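Local coordinates for protein rhodopsin (Todarodes pacificus, PDB 2Z73) that senses light through bound retinal, whose 11-cis to all-trans isomerization triggers G-protein signalling to phospholipase C in squid vision, at residues A[28-33]-A[293-298]; A[139-144]-A[232-237]; A[122-127]-A[213-218]. All blocks are in the same frame, centred on the assembly; numbering follows the deposited sequence.

In the fold
From the N terminus, the extracellular residues 28-33, leading into the first transmembrane helix, meet 293-298, where the seventh begins; interaction 1 thereby closes a loop of 259 residues that holds nearly the whole seven-helix bundle. Interactions 2 and 3 are nested inside it. Residues 122-127 of the third transmembrane helix pair with 213-218 of the fifth in interaction 3, closing 85 residues; the loop after the third helix, 139-144, pairs with helix 227-238 in interaction 2, closing 87. The two cross along the chain, their segments alternating. Interaction 1 lies on the extracellular side, interaction 3 within the bundle and interaction 2 on the cytoplasmic side, its centre about 56 Å from that of interaction 1.

Interaction 1 of 3, residues A[28-33]-A[293-298]; sequences QVPDAV and TPYAAQ
V29 leads the first segment into contact with the start of the seventh transmembrane helix. One of its methyls does the touching: V29 CG1 reaches Y295 CE2 at 3.9 Å, approaching the ring obliquely. Its chi1 of -57° sets CG1 anti to the carbonyl carbon, and the same methyl meets the P294 ring more loosely, V29 CG1 to P294 CB at 4.4 Å. V29 and Y295 run alongside one another, pointing opposite ways.

P30, the residue just before helix 31-61, offers its ring carbon CD to the phenol oxygen, with P30 CD to Y295 OH at 3.6 Å. The proline lies roughly perpendicular to the tyrosine side chain. A turn later, V33 N bonds back to P30 O, and V33 comes at the tyrosine head-on. V33 CG1 lies in the ring plane at the edge, 3.9 Å from Y295 CE2, while V33 CG2 sits 3.8 Å from Y295 OH. With CG1 anti to the backbone N (chi1 178°), both methyls are turned to this end of the phenol. No hydrogen bond links the two segments; most of the contact is van der Waals packing of V29, P30 and V33 on Y295, with P294 adding a looser touch to V29.

At the start of its own helix, T293 is the N-cap: A296 N donates to T293 OG1 at 3.2 Å. Here, at the extracellular end of the rhodopsin-type bundle, the entrances to the first and seventh transmembrane helices come side by side. D31 forms a salt bridge with K99, V29 also packs on V182, P294 touches F26, and Q298, one turn into helix 294-306, touches L37 of helix 31-61.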
# COMPACT_ATOMS: atom_id res chain seq x y z
N GLN A 28 -26.72 -15.12 12.46
CA GLN A 28 -26.11 -13.83 12.70
C GLN A 28 -25.08 -13.91 13.81
O GLN A 28 -25.39 -14.34 14.92
CB GLN A 28 -27.17 -12.80 13.05
CG GLN A 28 -26.61 -11.44 13.32
CD GLN A 28 -27.69 -10.42 13.50
OE1 GLN A 28 -28.68 -10.66 14.17
NE2 GLN A 28 -27.50 -9.25 12.89
N VAL A 29 -23.86 -13.48 13.50
CA VAL A 29 -22.77 -13.47 14.47
C VAL A 29 -23.21 -12.67 15.69
O VAL A 29 -24.08 -11.82 15.60
CB VAL A 29 -21.50 -12.85 13.86
CG1 VAL A 29 -21.10 -13.63 12.61
CG2 VAL A 29 -21.72 -11.37 13.54
N PRO A 30 -22.59 -12.93 16.85
CA PRO A 30 -22.91 -12.25 18.10
C PRO A 30 -22.66 -10.74 18.09
O PRO A 30 -21.83 -10.24 17.32
CB PRO A 30 -22.01 -12.96 19.11
CG PRO A 30 -21.78 -14.31 18.50
CD PRO A 30 -21.57 -13.97 17.06
N ASP A 31 -23.37 -10.02 18.95
CA ASP A 31 -23.22 -8.57 19.05
C ASP A 31 -21.76 -8.17 19.25
O ASP A 31 -21.24 -7.29 18.57
CB ASP A 31 -24.04 -8.03 20.21
CG ASP A 31 -25.53 -8.19 20.02
OD1 ASP A 31 -25.94 -8.75 18.98
OD2 ASP A 31 -26.29 -7.76 20.91
N ALA A 32 -21.11 -8.82 20.21
CA ALA A 32 -19.73 -8.53 20.52
C ALA A 32 -18.84 -8.56 19.30
O ALA A 32 -17.84 -7.84 19.23
CB ALA A 32 -19.22 -9.52 21.56
N VAL A 33 -19.20 -9.38 18.32
CA VAL A 33 -18.39 -9.48 17.11
C VAL A 33 -18.57 -8.26 16.22
O VAL A 33 -17.61 -7.79 15.60
CB VAL A 33 -18.75 -10.74 16.29
CG1 VAL A 33 -17.90 -10.78 15.02
CG2 VAL A 33 -18.52 -11.99 17.13
N THR A 293 -17.26 -18.88 4.86
CA THR A 293 -18.20 -18.57 5.92
C THR A 293 -18.04 -17.10 6.33
O THR A 293 -17.06 -16.44 5.97
CB THR A 293 -17.92 -19.41 7.17
OG1 THR A 293 -16.56 -19.21 7.58
CG2 THR A 293 -18.17 -20.88 6.90
N PRO A 294 -19.01 -16.58 7.11
CA PRO A 294 -18.99 -15.19 7.59
C PRO A 294 -17.61 -14.76 8.10
O PRO A 294 -17.14 -13.69 7.74
CB PRO A 294 -20.05 -15.19 8.67
CG PRO A 294 -21.06 -16.14 8.12
CD PRO A 294 -20.21 -17.28 7.61
N TYR A 295 -16.98 -15.59 8.94
CA TYR A 295 -15.66 -15.28 9.49
C TYR A 295 -14.58 -15.57 8.45
O TYR A 295 -13.55 -14.90 8.41
CB TYR A 295 -15.35 -16.12 10.73
CG TYR A 295 -16.25 -15.86 11.92
CD1 TYR A 295 -16.81 -16.92 12.63
CD2 TYR A 295 -16.54 -14.56 12.33
CE1 TYR A 295 -17.65 -16.70 13.71
CE2 TYR A 295 -17.39 -14.32 13.43
CZ TYR A 295 -17.93 -15.40 14.11
OH TYR A 295 -18.77 -15.20 15.18
N ALA A 296 -14.81 -16.58 7.62
CA ALA A 296 -13.84 -16.96 6.59
C ALA A 296 -13.52 -15.75 5.72
O ALA A 296 -12.37 -15.57 5.29
CB ALA A 296 -14.40 -18.09 5.73
N ALA A 297 -14.54 -14.94 5.46
CA ALA A 297 -14.37 -13.75 4.64
C ALA A 297 -14.07 -12.54 5.52
O ALA A 297 -13.06 -11.86 5.33
CB ALA A 297 -15.62 -13.52 3.80
N GLN A 298 -14.92 -12.30 6.52
CA GLN A 298 -14.72 -11.14 7.39
C GLN A 298 -13.32 -10.95 7.99
O GLN A 298 -12.65 -9.98 7.68
CB GLN A 298 -15.76 -11.15 8.51
CG GLN A 298 -16.11 -9.74 8.99
CD GLN A 298 -16.66 -8.87 7.87
OE1 GLN A 298 -17.74 -9.15 7.33
NE2 GLN A 298 -15.91 -7.83 7.50

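Interaction 2 of 3, residues A[139-144]-A[232-237]; sequences RPMAAS and KEMAAM
E233 turns its carboxylate to the loop 139-144 and takes hydrogen bonds from two successive backbone amides there. The stronger runs from M141 N to E233 OE1, 2.8 Å long with an angle of 153° at the hydrogen; the amide meets the syn side of that oxygen, 22° out of the carboxylate plane. The second, from A142 N to E233 OE2, is weak at 3.4 Å. Each oxygen thus serves one amide. The carboxylate gets there on an extended chain, CG anti to the backbone N (chi1 176°) and the next bond nearly straight. Replacing this glutamate with an alanine would probably leave the M141 and A142 amides without these acceptors and free the loop to shift against the helix.

Carbons also line the carboxylate. P140 CB lies 3.6 Å from E233 OE2, and M141 CB and CG lie beside OE1 as the methionine runs at a slant past E233 on its way to the helix.

The contact belongs to the cytoplasmic side of a rhodopsin-family receptor: 139-144 is part of the loop joining the third and fourth transmembrane helices, and 232-237 belongs to helix 227-238, which follows the long fifth helix.

The apolar share of the contact is made by three methionines. The end of M141 lies against the methyls of M234 and M237, with M141 SD 3.4 Å from M237 CE and M141 CE 3.7 Å from M234 CE. M237 comes in nearly square to M141, and M237 CE also lies 3.7 Å from M141 CB. M234 is buried, bent at its last two torsions so that its methyl meets M141, while its side chain also touches L246 and Q250 of helix 246-286.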
# COMPACT_ATOMS: atom_id res chain seq x y z
N ARG A 139 20.74 -0.68 -11.49
CA ARG A 139 21.65 -0.49 -12.62
C ARG A 139 23.08 -0.23 -12.13
O ARG A 139 23.30 -0.03 -10.94
CB ARG A 139 21.16 0.67 -13.49
CG ARG A 139 19.67 0.62 -13.76
CD ARG A 139 19.16 1.76 -14.61
NE ARG A 139 19.50 1.59 -16.02
CZ ARG A 139 18.80 2.12 -17.02
NH1 ARG A 139 17.73 2.86 -16.76
NH2 ARG A 139 19.18 1.92 -18.28
N PRO A 140 24.07 -0.24 -13.05
CA PRO A 140 25.44 0.01 -12.61
C PRO A 140 25.67 1.47 -12.20
O PRO A 140 25.04 2.38 -12.76
CB PRO A 140 26.27 -0.41 -13.82
CG PRO A 140 25.37 -0.08 -14.97
CD PRO A 140 24.02 -0.56 -14.49
N MET A 141 26.56 1.69 -11.24
CA MET A 141 26.86 3.03 -10.75
C MET A 141 27.17 4.03 -11.85
O MET A 141 26.94 5.22 -11.70
CB MET A 141 28.02 2.98 -9.76
CG MET A 141 27.76 2.11 -8.53
SD MET A 141 29.14 2.11 -7.36
CE MET A 141 28.50 3.20 -6.07
N ALA A 142 27.70 3.53 -12.96
CA ALA A 142 28.05 4.38 -14.08
C ALA A 142 26.79 4.87 -14.80
O ALA A 142 26.76 5.98 -15.32
CB ALA A 142 28.97 3.63 -15.05
N ALA A 143 25.76 4.03 -14.83
CA ALA A 143 24.51 4.37 -15.51
C ALA A 143 23.37 4.73 -14.55
O ALA A 143 22.23 4.93 -14.97
CB ALA A 143 24.08 3.22 -16.41
N SER A 144 23.69 4.82 -13.26
CA SER A 144 22.72 5.17 -12.23
C SER A 144 21.87 6.37 -12.66
O SER A 144 22.40 7.37 -13.13
CB SER A 144 23.45 5.51 -10.92
OG SER A 144 22.55 5.96 -9.93
N LYS A 232 31.79 -5.71 -7.61
CA LYS A 232 33.03 -5.60 -8.37
C LYS A 232 33.26 -4.14 -8.74
O LYS A 232 34.28 -3.56 -8.40
CB LYS A 232 32.95 -6.45 -9.64
CG LYS A 232 33.03 -7.96 -9.42
CD LYS A 232 34.46 -8.40 -9.10
CE LYS A 232 34.57 -9.92 -9.05
NZ LYS A 232 35.97 -10.37 -8.80
N GLU A 233 32.29 -3.57 -9.45
CA GLU A 233 32.35 -2.19 -9.90
C GLU A 233 32.83 -1.21 -8.84
O GLU A 233 33.60 -0.29 -9.13
CB GLU A 233 30.98 -1.75 -10.42
CG GLU A 233 30.91 -0.29 -10.83
CD GLU A 233 29.53 0.11 -11.29
OE1 GLU A 233 28.57 -0.09 -10.52
OE2 GLU A 233 29.41 0.63 -12.41
N MET A 234 32.37 -1.40 -7.61
CA MET A 234 32.75 -0.53 -6.50
C MET A 234 34.27 -0.52 -6.36
O MET A 234 34.88 0.52 -6.15
CB MET A 234 32.11 -1.02 -5.20
CG MET A 234 31.41 0.07 -4.38
SD MET A 234 32.49 1.41 -3.83
CE MET A 234 31.95 2.75 -4.90
N ALA A 235 34.86 -1.71 -6.48
CA ALA A 235 36.31 -1.86 -6.36
C ALA A 235 37.07 -1.24 -7.52
O ALA A 235 38.01 -0.47 -7.32
CB ALA A 235 36.66 -3.34 -6.23
N ALA A 236 36.67 -1.58 -8.74
CA ALA A 236 37.33 -1.07 -9.94
C ALA A 236 37.51 0.44 -9.92
O ALA A 236 38.55 0.95 -10.33
CB ALA A 236 36.54 -1.48 -11.18
N MET A 237 36.50 1.15 -9.44
CA MET A 237 36.56 2.61 -9.36
C MET A 237 37.26 3.01 -8.06
O MET A 237 37.85 4.09 -7.98
CB MET A 237 35.15 3.20 -9.40
CG MET A 237 34.21 2.68 -8.32
SD MET A 237 32.62 3.55 -8.24
CE MET A 237 31.71 2.72 -9.56

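Interaction 3 of 3, residues A[122-127]-A[213-218]; sequences SIMTMA and ILIIFF
A127 and I215 make the closest side-chain contact between 122-127 and 213-218, on the third and fifth transmembrane helices of the rhodopsin seven-helix bundle. The short segments run in roughly the same direction, their axes 8.9 Å apart at closest approach and crossing at 30°. The small alanine probably helps the backbones approach, A127 CA and I216 CA being 5.3 Å apart, and the fifth helix sets two isoleucines against it.

I215 is directed at the third helix from its first bond and applies its two branches separately. The methyl I215 CG2 rests on A127 CB at 3.9 Å. The longer branch, with CG1 anti to the carbonyl carbon (chi1 -64°), carries I215 CD1 to the sulfur of M124, 4.2 Å from M124 SD. The base of M124 leads away from the fifth helix, but its chain bends at chi2 (47°) and brings the sulfur back to I215. Farther round, M124 also packs on F158, V159 and W162 of helix 149-167, so this side chain links three helices.

I216 leaves its helix to one side of the third helix, and its end then turns toward I123 and A127. I216 CG1 passes 4.2 Å from A127 CA, over backbone rather than side chain, and the terminal methyl goes on to I123. That residue lies near the chromophore, its side chain about 5 Å from the bound retinal, and touches F209 and P212 of helix 195-224 as well as F270 of helix 246-286. The side-chain contacts are all apolar, and no hydrogen bond joins the two segments. At the retinal-facing end the touch is loose, I216 CD1 standing 4.5 Å from I123 CG2.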
# COMPACT_ATOMS: atom_id res chain seq x y z
N SER A 122 -2.03 1.42 -4.22
CA SER A 122 -0.91 1.26 -3.31
C SER A 122 0.20 0.34 -3.84
O SER A 122 1.38 0.63 -3.68
CB SER A 122 -1.40 0.82 -1.94
OG SER A 122 -2.00 1.91 -1.27
N ILE A 123 -0.17 -0.77 -4.49
CA ILE A 123 0.84 -1.68 -5.04
C ILE A 123 1.46 -1.11 -6.30
O ILE A 123 2.67 -1.23 -6.51
CB ILE A 123 0.28 -3.06 -5.40
CG1 ILE A 123 -1.24 -3.04 -5.32
CG2 ILE A 123 0.92 -4.12 -4.53
CD1 ILE A 123 -1.90 -4.27 -5.90
N MET A 124 0.65 -0.51 -7.16
CA MET A 124 1.19 0.04 -8.40
C MET A 124 2.13 1.21 -8.08
O MET A 124 3.12 1.45 -8.78
CB MET A 124 0.07 0.50 -9.33
CG MET A 124 0.56 0.80 -10.73
SD MET A 124 1.63 -0.50 -11.39
CE MET A 124 0.45 -1.64 -12.05
N THR A 125 1.81 1.95 -7.01
CA THR A 125 2.67 3.06 -6.62
C THR A 125 3.96 2.42 -6.16
O THR A 125 5.04 2.88 -6.51
CB THR A 125 2.08 3.88 -5.45
OG1 THR A 125 0.85 4.49 -5.86
CG2 THR A 125 3.05 4.98 -5.04
N MET A 126 3.84 1.35 -5.38
CA MET A 126 5.03 0.65 -4.91
C MET A 126 5.82 0.18 -6.13
O MET A 126 7.05 0.22 -6.13
CB MET A 126 4.65 -0.53 -4.00
CG MET A 126 4.26 -0.11 -2.59
SD MET A 126 3.83 -1.49 -1.48
CE MET A 126 2.35 -0.86 -0.67
N ALA A 127 5.11 -0.24 -7.17
CA ALA A 127 5.77 -0.69 -8.39
C ALA A 127 6.65 0.46 -8.92
O ALA A 127 7.83 0.25 -9.23
CB ALA A 127 4.74 -1.09 -9.44
N ILE A 213 3.02 -6.75 -9.34
CA ILE A 213 3.87 -7.70 -8.66
C ILE A 213 5.06 -8.05 -9.55
O ILE A 213 6.21 -8.05 -9.11
CB ILE A 213 3.11 -8.99 -8.31
CG1 ILE A 213 2.10 -8.69 -7.20
CG2 ILE A 213 4.09 -10.07 -7.92
CD1 ILE A 213 1.42 -9.91 -6.60
N LEU A 214 4.78 -8.33 -10.82
CA LEU A 214 5.83 -8.66 -11.78
C LEU A 214 6.84 -7.53 -11.85
O LEU A 214 8.06 -7.76 -11.83
CB LEU A 214 5.23 -8.92 -13.16
CG LEU A 214 4.36 -10.18 -13.26
CD1 LEU A 214 3.66 -10.22 -14.62
CD2 LEU A 214 5.23 -11.42 -13.06
N ILE A 215 6.35 -6.30 -11.93
CA ILE A 215 7.23 -5.14 -11.98
C ILE A 215 8.09 -5.15 -10.72
O ILE A 215 9.30 -4.99 -10.78
CB ILE A 215 6.42 -3.83 -12.03
CG1 ILE A 215 5.61 -3.78 -13.32
CG2 ILE A 215 7.34 -2.64 -11.96
CD1 ILE A 215 4.73 -2.55 -13.44
N ILE A 216 7.45 -5.36 -9.57
CA ILE A 216 8.17 -5.41 -8.31
C ILE A 216 9.31 -6.44 -8.38
O ILE A 216 10.48 -6.06 -8.36
CB ILE A 216 7.22 -5.77 -7.14
CG1 ILE A 216 6.29 -4.59 -6.85
CG2 ILE A 216 8.01 -6.14 -5.90
CD1 ILE A 216 5.07 -4.95 -6.04
N PHE A 217 8.97 -7.72 -8.48
CA PHE A 217 9.96 -8.79 -8.56
C PHE A 217 11.04 -8.55 -9.62
O PHE A 217 12.23 -8.77 -9.36
CB PHE A 217 9.28 -10.15 -8.82
CG PHE A 217 10.24 -11.26 -9.19
CD1 PHE A 217 10.62 -11.46 -10.52
CD2 PHE A 217 10.78 -12.10 -8.22
CE1 PHE A 217 11.51 -12.47 -10.88
CE2 PHE A 217 11.68 -13.12 -8.57
CZ PHE A 217 12.04 -13.30 -9.90
N PHE A 218 10.62 -8.10 -10.80
CA PHE A 218 11.54 -7.82 -11.89
C PHE A 218 12.54 -6.74 -11.51
O PHE A 218 13.66 -6.72 -12.00
CB PHE A 218 10.78 -7.41 -13.15
CG PHE A 218 11.66 -6.92 -14.27
CD1 PHE A 218 12.14 -5.61 -14.28
CD2 PHE A 218 12.00 -7.76 -15.32
CE1 PHE A 218 12.95 -5.16 -15.31
CE2 PHE A 218 12.81 -7.32 -16.36
CZ PHE A 218 13.28 -6.02 -16.36